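Local coordinates for putative cobalamin synthesis related protein (Corynebacterium diphtheriae, PDB 2NPN) that binds S-adenosylmethionine and is probably a methyltransferase of cobalamin biosynthesis, consistent with a precorrin-6A synthase, at residues A[147-152]-A[203-209]; A[11-17]-A[142-147]. All coordinates share one frame; numbering follows the deposited sequence.

From the N terminus, the chain leaves strand 3-9 into the loop 11-17, and contact 2 (11-17 with 142-147) is made when residues 142-147, at the start of helix 144-152, return to that loop, closing a loop of 124 intervening residues that holds most of the parallel sheet. Contact 1 (147-152 with 203-209) then opens from the same helix and closes a shorter loop, of 50 residues, against strand 200-206. The two follow in series, neither nesting nor crossing, and share Val147. Helix 144-152 thus packs on the mixed sheet through strand 200-206, its N-terminal turn touches the loop after strand 3-9 of the parallel sheet, and S-adenosylmethionine meets both contacts.

Contact 1: residues A[147-152]-A[203-209]; sequences VLTAEH and WWGAFLG. With SAM (S-adenosylmethionine), chain C.
Helix 147-152 passes strand 203-206 at 111° between their N-to-C directions, with the short axes 8.7 Å apart at closest approach. At the far end of the helix segment, His152 NE2 donates to Trp204 O over 3.0 Å, nearly straight at 167°. The carbonyl oxygen lies close to the imidazole plane, but the donor stands above the plane of the carbonyl. This bond fixes the ring's rotation, and one ring face is turned to Trp203: the indole comes in edge-to-face, planes at 69°, with CD1 3.6 Å from His152 ND1, while Trp203 CB sits over the same ring in a CH-pi contact. Leu148 turns CG anti to its own N, which carries CD1 to within 3.5 Å of Gly205 N, where the strand bears no side chain. In this tetrapyrrole methylase domain, strand 200-206 belongs to the mixed sheet, and the turn beyond it reads the adenine of S-adenosylmethionine: Leu208 N donates to SAM N1 over 2.9 Å, and SAM N6 returns a weak bond to Leu208 O. Leu208 is backed by the helix, its CB 3.8 Å from Val147 CG1 and its CD1 3.9 Å from Leu148 CB.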
ATOM      1  N   VAL A 147       6.569   2.171  -8.403  1.00  6.82           N
ATOM      2  CA  VAL A 147       5.780   2.668  -9.551  1.00  7.49           C
ATOM      3  C   VAL A 147       6.119   4.156  -9.787  1.00  7.11           C
ATOM      4  O   VAL A 147       6.261   4.562 -10.923  1.00  8.18           O
ATOM      5  CB  VAL A 147       4.280   2.422  -9.393  1.00  8.36           C
ATOM      6  CG1 VAL A 147       3.555   2.887 -10.638  1.00  7.02           C
ATOM      7  CG2 VAL A 147       4.012   0.890  -9.179  1.00  9.33           C
ATOM      8  N   LEU A 148       6.264   4.953  -8.734  1.00  7.22           N
ATOM      9  CA  LEU A 148       6.613   6.362  -8.905  1.00  7.22           C
ATOM     10  C   LEU A 148       7.937   6.497  -9.683  1.00  6.06           C
ATOM     11  O   LEU A 148       8.056   7.259 -10.653  1.00  7.13           O
ATOM     12  CB  LEU A 148       6.756   7.043  -7.528  1.00  6.00           C
ATOM     13  CG  LEU A 148       7.194   8.518  -7.641  1.00  5.89           C
ATOM     14  CD1 LEU A 148       6.039   9.463  -7.994  1.00  7.82           C
ATOM     15  CD2 LEU A 148       7.826   8.983  -6.306  1.00  7.77           C
ATOM     16  N   THR A 149       8.963   5.770  -9.229  1.00  5.94           N
ATOM     17  CA  THR A 149      10.288   5.931  -9.840  1.00  7.37           C
ATOM     18  C   THR A 149      10.246   5.354 -11.260  1.00  6.99           C
ATOM     19  O   THR A 149      10.871   5.907 -12.171  1.00  8.16           O
ATOM     20  CB  THR A 149      11.390   5.330  -8.983  1.00  8.06           C
ATOM     21  OG1 THR A 149      11.076   3.980  -8.655  1.00  8.58           O
ATOM     22  CG2 THR A 149      11.528   6.141  -7.697  1.00  6.49           C
ATOM     23  N   ALA A 150       9.523   4.265 -11.491  1.00  6.07           N
ATOM     24  CA  ALA A 150       9.490   3.667 -12.822  1.00  5.94           C
ATOM     25  C   ALA A 150       8.732   4.580 -13.809  1.00  5.75           C
ATOM     26  O   ALA A 150       9.176   4.813 -14.928  1.00  5.87           O
ATOM     27  CB  ALA A 150       8.880   2.244 -12.807  1.00  5.46           C
ATOM     28  N   GLU A 151       7.587   5.140 -13.369  1.00  5.96           N
ATOM     29  CA  GLU A 151       6.807   5.981 -14.250  1.00  6.63           C
ATOM     30  C   GLU A 151       7.524   7.291 -14.622  1.00  5.56           C
ATOM     31  O   GLU A 151       7.404   7.797 -15.763  1.00  6.58           O
ATOM     32  CB  GLU A 151       5.442   6.261 -13.653  1.00  7.35           C
ATOM     33  CG  GLU A 151       4.521   5.024 -13.613  1.00 11.34           C
ATOM     34  CD  GLU A 151       4.211   4.493 -15.010  1.00 14.90           C
ATOM     35  OE1 GLU A 151       3.671   5.238 -15.868  1.00 11.54           O
ATOM     36  OE2 GLU A 151       4.518   3.298 -15.289  1.00 22.25           O
ATOM     37  N   HIS A 152       8.290   7.834 -13.679  1.00  4.32           N
ATOM     38  CA  HIS A 152       9.166   9.002 -13.950  1.00  5.32           C
ATOM     39  C   HIS A 152      10.521   8.682 -14.602  1.00  5.98           C
ATOM     40  O   HIS A 152      11.217   9.623 -15.063  1.00  8.26           O
ATOM     41  CB  HIS A 152       9.409   9.798 -12.680  1.00  5.40           C
ATOM     42  CG  HIS A 152       8.256  10.682 -12.279  1.00  4.56           C
ATOM     43  ND1 HIS A 152       7.942  11.840 -12.969  1.00  5.35           N
ATOM     44  CD2 HIS A 152       7.380  10.600 -11.248  1.00  6.90           C
ATOM     45  CE1 HIS A 152       6.927  12.439 -12.361  1.00  7.72           C
ATOM     46  NE2 HIS A 152       6.576  11.714 -11.306  1.00  5.52           N
ATOM     47  N   TRP A 203       9.545  14.773  -7.661  1.00  5.45           N
ATOM     48  CA  TRP A 203       8.782  13.922  -8.535  1.00  6.04           C
ATOM     49  C   TRP A 203       7.567  13.398  -7.782  1.00  6.34           C
ATOM     50  O   TRP A 203       7.709  12.792  -6.732  1.00  6.76           O
ATOM     51  CB  TRP A 203       9.604  12.754  -9.011  1.00  6.53           C
ATOM     52  CG  TRP A 203      10.790  13.118  -9.873  1.00  6.30           C
ATOM     53  CD1 TRP A 203      10.851  13.166 -11.237  1.00  7.43           C
ATOM     54  CD2 TRP A 203      12.110  13.419  -9.408  1.00  7.50           C
ATOM     55  NE1 TRP A 203      12.132  13.491 -11.651  1.00  8.34           N
ATOM     56  CE2 TRP A 203      12.920  13.631 -10.548  1.00  8.15           C
ATOM     57  CE3 TRP A 203      12.690  13.522  -8.130  1.00  8.70           C
ATOM     58  CZ2 TRP A 203      14.295  13.914 -10.437  1.00  8.03           C
ATOM     59  CZ3 TRP A 203      14.055  13.797  -8.043  1.00  8.43           C
ATOM     60  CH2 TRP A 203      14.830  13.999  -9.185  1.00  8.68           C
ATOM     61  N   TRP A 204       6.377  13.676  -8.316  1.00  6.34           N
ATOM     62  CA  TRP A 204       5.112  13.433  -7.628  1.00  7.01           C
ATOM     63  C   TRP A 204       4.216  12.573  -8.492  1.00  6.80           C
ATOM     64  O   TRP A 204       4.237  12.627  -9.735  1.00  7.33           O
ATOM     65  CB  TRP A 204       4.468  14.778  -7.283  1.00  7.35           C
ATOM     66  CG  TRP A 204       3.195  14.766  -6.587  1.00  6.34           C
ATOM     67  CD1 TRP A 204       2.997  14.829  -5.229  1.00  8.09           C
ATOM     68  CD2 TRP A 204       1.875  14.751  -7.177  1.00  6.05           C
ATOM     69  NE1 TRP A 204       1.653  14.839  -4.946  1.00  8.21           N
ATOM     70  CE2 TRP A 204       0.941  14.784  -6.114  1.00  7.02           C
ATOM     71  CE3 TRP A 204       1.390  14.695  -8.496  1.00  7.78           C
ATOM     72  CZ2 TRP A 204      -0.444  14.831  -6.337  1.00  7.45           C
ATOM     73  CZ3 TRP A 204       0.023  14.693  -8.699  1.00  6.80           C
ATOM     74  CH2 TRP A 204      -0.878  14.767  -7.627  1.00  6.07           C
ATOM     75  N   GLY A 205       3.392  11.746  -7.839  1.00  7.76           N
ATOM     76  CA  GLY A 205       2.383  11.034  -8.555  1.00  7.48           C
ATOM     77  C   GLY A 205       1.215  10.640  -7.692  1.00  7.15           C
ATOM     78  O   GLY A 205       1.380  10.315  -6.518  1.00  8.33           O
ATOM     79  N   ALA A 206       0.042  10.624  -8.321  1.00  6.70           N
ATOM     80  CA  ALA A 206      -1.190  10.198  -7.682  1.00  6.62           C
ATOM     81  C   ALA A 206      -1.867   9.149  -8.525  1.00  7.68           C
ATOM     82  O   ALA A 206      -1.737   9.136  -9.738  1.00  6.61           O
ATOM     83  CB  ALA A 206      -2.115  11.376  -7.433  1.00  8.35           C
ATOM     84  N   PHE A 207      -2.560   8.226  -7.853  1.00  7.13           N
ATOM     85  CA  PHE A 207      -3.286   7.152  -8.525  1.00  6.98           C
ATOM     86  C   PHE A 207      -2.334   6.389  -9.450  1.00  7.37           C
ATOM     87  O   PHE A 207      -2.711   5.976 -10.556  1.00  8.23           O
ATOM     88  CB  PHE A 207      -4.481   7.730  -9.307  1.00  8.50           C
ATOM     89  CG  PHE A 207      -5.368   8.652  -8.490  1.00  8.55           C
ATOM     90  CD1 PHE A 207      -6.106   8.148  -7.413  1.00 11.56           C
ATOM     91  CD2 PHE A 207      -5.489   9.974  -8.812  1.00 10.60           C
ATOM     92  CE1 PHE A 207      -6.949   8.957  -6.663  1.00 11.12           C
ATOM     93  CE2 PHE A 207      -6.346  10.827  -8.056  1.00 10.95           C
ATOM     94  CZ  PHE A 207      -7.051  10.303  -6.987  1.00 10.18           C
ATOM     95  N   LEU A 208      -1.112   6.184  -8.970  1.00  7.41           N
ATOM     96  CA  LEU A 208      -0.077   5.533  -9.747  1.00  7.83           C
ATOM     97  C   LEU A 208      -0.485   4.138 -10.180  1.00  8.48           C
ATOM     98  O   LEU A 208      -1.092   3.402  -9.390  1.00  8.98           O
ATOM     99  CB  LEU A 208       1.211   5.403  -8.929  1.00  8.21           C
ATOM    100  CG  LEU A 208       1.913   6.705  -8.654  1.00  7.60           C
ATOM    101  CD1 LEU A 208       2.875   6.533  -7.501  1.00 10.46           C
ATOM    102  CD2 LEU A 208       2.646   7.225  -9.887  1.00  9.04           C
ATOM    103  N   GLY A 209      -0.154   3.793 -11.433  1.00  9.59           N
ATOM    104  CA  GLY A 209      -0.436   2.478 -11.982  1.00 10.41           C
ATOM    105  C   GLY A 209      -1.773   2.407 -12.704  1.00 11.84           C
ATOM    106  O   GLY A 209      -1.952   1.529 -13.575  1.00 15.98           O
TER
HETATM  107  N   SAM C4633       1.888  -1.348   1.121  1.00 17.52           N
HETATM  108  CA  SAM C4633       1.728  -0.175   0.209  1.00 18.83           C
HETATM  109  C   SAM C4633       2.838  -0.117  -0.824  1.00 19.86           C
HETATM  110  O   SAM C4633       2.831   0.811  -1.676  1.00 19.69           O
HETATM  111  OXT SAM C4633       3.707  -1.011  -0.837  1.00 17.81           O
HETATM  112  CB  SAM C4633       1.657   1.132   1.020  1.00 19.48           C
HETATM  113  CG  SAM C4633       0.403   1.261   1.886  1.00 21.23           C
HETATM  114  SD  SAM C4633       0.204   2.846   2.771  1.00 21.18           S
HETATM  115  CE  SAM C4633      -1.292   2.382   3.690  1.00 26.19           C
HETATM  116  C5' SAM C4633      -0.657   4.007   1.653  1.00 19.82           C
HETATM  117  C4' SAM C4633       0.262   5.053   1.000  1.00 20.23           C
HETATM  118  O4' SAM C4633       0.917   4.472  -0.079  1.00 17.17           O
HETATM  119  C3' SAM C4633      -0.452   6.264   0.397  1.00 18.57           C
HETATM  120  O3' SAM C4633      -0.743   7.250   1.355  1.00 19.10           O
HETATM  121  C2' SAM C4633       0.506   6.744  -0.659  1.00 17.92           C
HETATM  122  O2' SAM C4633       1.601   7.401  -0.044  1.00 18.25           O
HETATM  123  C1' SAM C4633       0.959   5.393  -1.171  1.00 17.26           C
HETATM  124  N9  SAM C4633       0.145   4.900  -2.304  1.00 15.64           N
HETATM  125  C8  SAM C4633      -0.505   3.677  -2.349  1.00 17.47           C
HETATM  126  N7  SAM C4633      -1.077   3.502  -3.544  1.00 17.97           N
HETATM  127  C5  SAM C4633      -0.760   4.593  -4.303  1.00 15.25           C
HETATM  128  C6  SAM C4633      -1.018   4.928  -5.624  1.00 16.12           C
HETATM  129  N6  SAM C4633      -1.739   4.121  -6.445  1.00 18.57           N
HETATM  130  N1  SAM C4633      -0.534   6.133  -6.119  1.00 16.12           N
HETATM  131  C2  SAM C4633       0.256   6.938  -5.321  1.00 15.70           C
HETATM  132  N3  SAM C4633       0.521   6.610  -4.019  1.00 16.18           N
HETATM  133  C4  SAM C4633       0.047   5.445  -3.512  1.00 13.74           C

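Contact 2: residues A[11-17]-A[142-147]; sequences GTGSPEF and ITAVQV. With SAM (S-adenosylmethionine), chain C.
Thr12 OG1 donates to Ile142 O at 2.9 Å, tilted 26° from the carbonyl plane, and the same oxygen receives a CA-H...O contact from Gly11 CA at 3.4 Å. Two groups of the 11-17 loop therefore grip one carbonyl just ahead of helix 144-152. The rotation of Thr12 (chi1 -54°) sets OG1 beside its backbone N for this bond and sends CG2 the other way, to 3.3 Å from SAM N6. Phe17 makes the apolar half of the contact. Val147 CG2 lies over one face of its ring, 4.1 Å from the centroid, a CH-pi contact, whereas Glu16 CG of the same loop lies over the opposite face. Phe17 CB packs against Ile142 CG1, and a water bridges the two backbones, donating to Phe17 O and accepting from Ile142 N.

The next shell holds these groups in place. Ser14 OG accepts from Glu16 N in an ST turn, and Phe17 N bonds to Ser14 O, which shapes the short 3-10 segment carrying the phenyl ring. Across the contact, Thr143 is the N-cap: its OG1 accepts from Gln146 N at 3.1 Å. Gly11 is hydrogen-bonded through its backbone to Gly111.

The first turn of the helix presents Ala144 N to SAM O at 2.9 Å, almost straight at 175°, and Ala144 CB touches the adenine. The helix N terminus would probably favour the carboxylate's negative charge. Glycine-rich loop and capped helix together form one wall of the S-adenosylmethionine pocket of a tetrapyrrole methylase.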
ATOM      1  N   GLY A  11       0.375  -5.353  -5.666  1.00 13.39           N
ATOM      2  CA  GLY A  11       0.826  -4.245  -6.468  1.00 14.56           C
ATOM      3  C   GLY A  11      -0.053  -3.003  -6.312  1.00 15.27           C
ATOM      4  O   GLY A  11      -0.870  -2.892  -5.420  1.00 13.81           O
ATOM      5  N   THR A  12       0.121  -2.084  -7.253  1.00 17.03           N
ATOM      6  CA  THR A  12      -0.364  -0.744  -7.156  1.00 19.09           C
ATOM      7  C   THR A  12      -0.973  -0.378  -8.499  1.00 19.84           C
ATOM      8  O   THR A  12      -0.262  -0.308  -9.480  1.00 21.14           O
ATOM      9  CB  THR A  12       0.873   0.229  -6.909  1.00 19.22           C
ATOM     10  OG1 THR A  12       1.643  -0.212  -5.770  1.00 20.45           O
ATOM     11  CG2 THR A  12       0.445   1.616  -6.704  1.00 19.71           C
ATOM     12  N   GLY A  13      -2.283  -0.165  -8.541  1.00 20.04           N
ATOM     13  CA  GLY A  13      -2.896   0.434  -9.731  1.00 19.89           C
ATOM     14  C   GLY A  13      -3.224  -0.431 -10.960  1.00 19.80           C
ATOM     15  O   GLY A  13      -4.196  -0.081 -11.669  1.00 19.78           O
ATOM     16  N   SER A  14      -2.449  -1.502 -11.235  1.00 19.53           N
ATOM     17  CA  SER A  14      -2.577  -2.331 -12.456  1.00 19.54           C
ATOM     18  C   SER A  14      -2.359  -3.837 -12.268  1.00 19.22           C
ATOM     19  O   SER A  14      -1.394  -4.212 -11.599  1.00 19.05           O
ATOM     20  CB  SER A  14      -1.531  -1.890 -13.481  1.00 20.04           C
ATOM     21  OG  SER A  14      -1.410  -2.874 -14.510  1.00 21.87           O
ATOM     22  N   PRO A  15      -3.182  -4.700 -12.913  1.00 18.79           N
ATOM     23  CA  PRO A  15      -2.941  -6.163 -12.854  1.00 19.18           C
ATOM     24  C   PRO A  15      -1.575  -6.625 -13.401  1.00 19.13           C
ATOM     25  O   PRO A  15      -1.133  -7.722 -13.024  1.00 19.16           O
ATOM     26  CB  PRO A  15      -4.063  -6.767 -13.705  1.00 20.72           C
ATOM     27  CG  PRO A  15      -5.057  -5.713 -13.862  1.00 19.69           C
ATOM     28  CD  PRO A  15      -4.377  -4.393 -13.728  1.00 19.22           C
ATOM     29  N   GLU A  16      -0.935  -5.798 -14.235  1.00 18.08           N
ATOM     30  CA  GLU A  16       0.354  -6.140 -14.890  1.00 18.50           C
ATOM     31  C   GLU A  16       1.492  -6.226 -13.868  1.00 16.55           C
ATOM     32  O   GLU A  16       2.512  -6.835 -14.129  1.00 16.58           O
ATOM     33  CB  GLU A  16       0.731  -5.131 -16.000  1.00 18.63           C
ATOM     34  CG  GLU A  16       1.223  -3.728 -15.500  1.00 21.23           C
ATOM     35  CD  GLU A  16       1.495  -2.709 -16.615  1.00 23.73           C
ATOM     36  OE1 GLU A  16       1.567  -3.093 -17.829  1.00 27.12           O
ATOM     37  OE2 GLU A  16       1.643  -1.507 -16.245  1.00 31.20           O
ATOM     38  N   PHE A  17       1.317  -5.618 -12.697  1.00 14.88           N
ATOM     39  CA  PHE A  17       2.385  -5.648 -11.680  1.00 14.69           C
ATOM     40  C   PHE A  17       2.403  -6.928 -10.830  1.00 14.47           C
ATOM     41  O   PHE A  17       3.310  -7.096 -10.008  1.00 13.79           O
ATOM     42  CB  PHE A  17       2.272  -4.438 -10.723  1.00 15.68           C
ATOM     43  CG  PHE A  17       2.491  -3.090 -11.395  1.00 15.41           C
ATOM     44  CD1 PHE A  17       3.641  -2.810 -12.121  1.00 17.81           C
ATOM     45  CD2 PHE A  17       1.552  -2.068 -11.235  1.00 19.48           C
ATOM     46  CE1 PHE A  17       3.830  -1.565 -12.728  1.00 16.04           C
ATOM     47  CE2 PHE A  17       1.731  -0.846 -11.830  1.00 16.78           C
ATOM     48  CZ  PHE A  17       2.835  -0.570 -12.586  1.00 16.04           C
ATOM     49  N   ILE A 142       4.809  -5.132  -5.915  1.00 11.22           N
ATOM     50  CA  ILE A 142       5.334  -3.851  -6.353  1.00  9.88           C
ATOM     51  C   ILE A 142       4.734  -2.706  -5.541  1.00 10.13           C
ATOM     52  O   ILE A 142       3.532  -2.460  -5.553  1.00 10.68           O
ATOM     53  CB  ILE A 142       5.067  -3.643  -7.857  1.00 10.29           C
ATOM     54  CG1 ILE A 142       5.749  -4.735  -8.673  1.00 10.68           C
ATOM     55  CG2 ILE A 142       5.543  -2.288  -8.302  1.00 10.95           C
ATOM     56  CD1 ILE A 142       7.231  -4.895  -8.484  1.00 13.04           C
ATOM     57  N   THR A 143       5.594  -1.925  -4.915  1.00  7.09           N
ATOM     58  CA  THR A 143       5.177  -0.823  -4.063  1.00  7.19           C
ATOM     59  C   THR A 143       4.866   0.462  -4.869  1.00  7.05           C
ATOM     60  O   THR A 143       5.309   0.632  -6.002  1.00  7.32           O
ATOM     61  CB  THR A 143       6.303  -0.457  -3.043  1.00  7.43           C
ATOM     62  OG1 THR A 143       7.411   0.129  -3.746  1.00  8.92           O
ATOM     63  CG2 THR A 143       6.771  -1.656  -2.178  1.00  8.73           C
ATOM     64  N   ALA A 144       4.113   1.373  -4.262  1.00  6.86           N
ATOM     65  CA  ALA A 144       3.827   2.662  -4.883  1.00  7.81           C
ATOM     66  C   ALA A 144       5.133   3.428  -5.194  1.00  8.60           C
ATOM     67  O   ALA A 144       5.252   4.143  -6.188  1.00  9.64           O
ATOM     68  CB  ALA A 144       2.905   3.485  -3.965  1.00  7.61           C
ATOM     69  N   VAL A 145       6.118   3.294  -4.303  1.00  8.71           N
ATOM     70  CA  VAL A 145       7.441   3.924  -4.514  1.00  9.06           C
ATOM     71  C   VAL A 145       8.085   3.449  -5.810  1.00  8.61           C
ATOM     72  O   VAL A 145       8.660   4.227  -6.589  1.00  8.97           O
ATOM     73  CB  VAL A 145       8.395   3.606  -3.325  1.00  9.70           C
ATOM     74  CG1 VAL A 145       9.748   4.266  -3.525  1.00 11.71           C
ATOM     75  CG2 VAL A 145       7.766   4.017  -1.978  1.00  9.60           C
ATOM     76  N   GLN A 146       8.041   2.145  -6.034  1.00  7.63           N
ATOM     77  CA  GLN A 146       8.643   1.587  -7.267  1.00  8.62           C
ATOM     78  C   GLN A 146       7.893   2.028  -8.505  1.00  7.60           C
ATOM     79  O   GLN A 146       8.494   2.228  -9.576  1.00  8.58           O
ATOM     80  CB  GLN A 146       8.656   0.065  -7.161  1.00  8.93           C
ATOM     81  CG  GLN A 146       9.694  -0.448  -6.234  1.00 10.40           C
ATOM     82  CD  GLN A 146       9.475  -1.935  -5.975  1.00 12.83           C
ATOM     83  OE1 GLN A 146      10.165  -2.781  -6.547  1.00 16.69           O
ATOM     84  NE2 GLN A 146       8.526  -2.257  -5.127  1.00 14.06           N
ATOM     85  N   VAL A 147       6.569   2.171  -8.403  1.00  6.82           N
ATOM     86  CA  VAL A 147       5.780   2.668  -9.551  1.00  7.49           C
ATOM     87  C   VAL A 147       6.119   4.156  -9.787  1.00  7.11           C
ATOM     88  O   VAL A 147       6.261   4.562 -10.923  1.00  8.18           O
ATOM     89  CB  VAL A 147       4.280   2.422  -9.393  1.00  8.36           C
ATOM     90  CG1 VAL A 147       3.555   2.887 -10.638  1.00  7.02           C
ATOM     91  CG2 VAL A 147       4.012   0.890  -9.179  1.00  9.33           C
TER
HETATM   92  N   SAM C4633       1.888  -1.348   1.121  1.00 17.52           N
HETATM   93  CA  SAM C4633       1.728  -0.175   0.209  1.00 18.83           C
HETATM   94  C   SAM C4633       2.838  -0.117  -0.824  1.00 19.86           C
HETATM   95  O   SAM C4633       2.831   0.811  -1.676  1.00 19.69           O
HETATM   96  OXT SAM C4633       3.707  -1.011  -0.837  1.00 17.81           O
HETATM   97  CB  SAM C4633       1.657   1.132   1.020  1.00 19.48           C
HETATM   98  CG  SAM C4633       0.403   1.261   1.886  1.00 21.23           C
HETATM   99  SD  SAM C4633       0.204   2.846   2.771  1.00 21.18           S
HETATM  100  CE  SAM C4633      -1.292   2.382   3.690  1.00 26.19           C
HETATM  101  C5' SAM C4633      -0.657   4.007   1.653  1.00 19.82           C
HETATM  102  C4' SAM C4633       0.262   5.053   1.000  1.00 20.23           C
HETATM  103  O4' SAM C4633       0.917   4.472  -0.079  1.00 17.17           O
HETATM  104  C3' SAM C4633      -0.452   6.264   0.397  1.00 18.57           C
HETATM  105  O3' SAM C4633      -0.743   7.250   1.355  1.00 19.10           O
HETATM  106  C2' SAM C4633       0.506   6.744  -0.659  1.00 17.92           C
HETATM  107  O2' SAM C4633       1.601   7.401  -0.044  1.00 18.25           O
HETATM  108  C1' SAM C4633       0.959   5.393  -1.171  1.00 17.26           C
HETATM  109  N9  SAM C4633       0.145   4.900  -2.304  1.00 15.64           N
HETATM  110  C8  SAM C4633      -0.505   3.677  -2.349  1.00 17.47           C
HETATM  111  N7  SAM C4633      -1.077   3.502  -3.544  1.00 17.97           N
HETATM  112  C5  SAM C4633      -0.760   4.593  -4.303  1.00 15.25           C
HETATM  113  C6  SAM C4633      -1.018   4.928  -5.624  1.00 16.12           C
HETATM  114  N6  SAM C4633      -1.739   4.121  -6.445  1.00 18.57           N
HETATM  115  N1  SAM C4633      -0.534   6.133  -6.119  1.00 16.12           N
HETATM  116  C2  SAM C4633       0.256   6.938  -5.321  1.00 15.70           C
HETATM  117  N3  SAM C4633       0.521   6.610  -4.019  1.00 16.18           N
HETATM  118  C4  SAM C4633       0.047   5.445  -3.512  1.00 13.74           C
HETATM  119  O   HOH W   1       2.904  -6.778  -7.343  1.00 17.02           O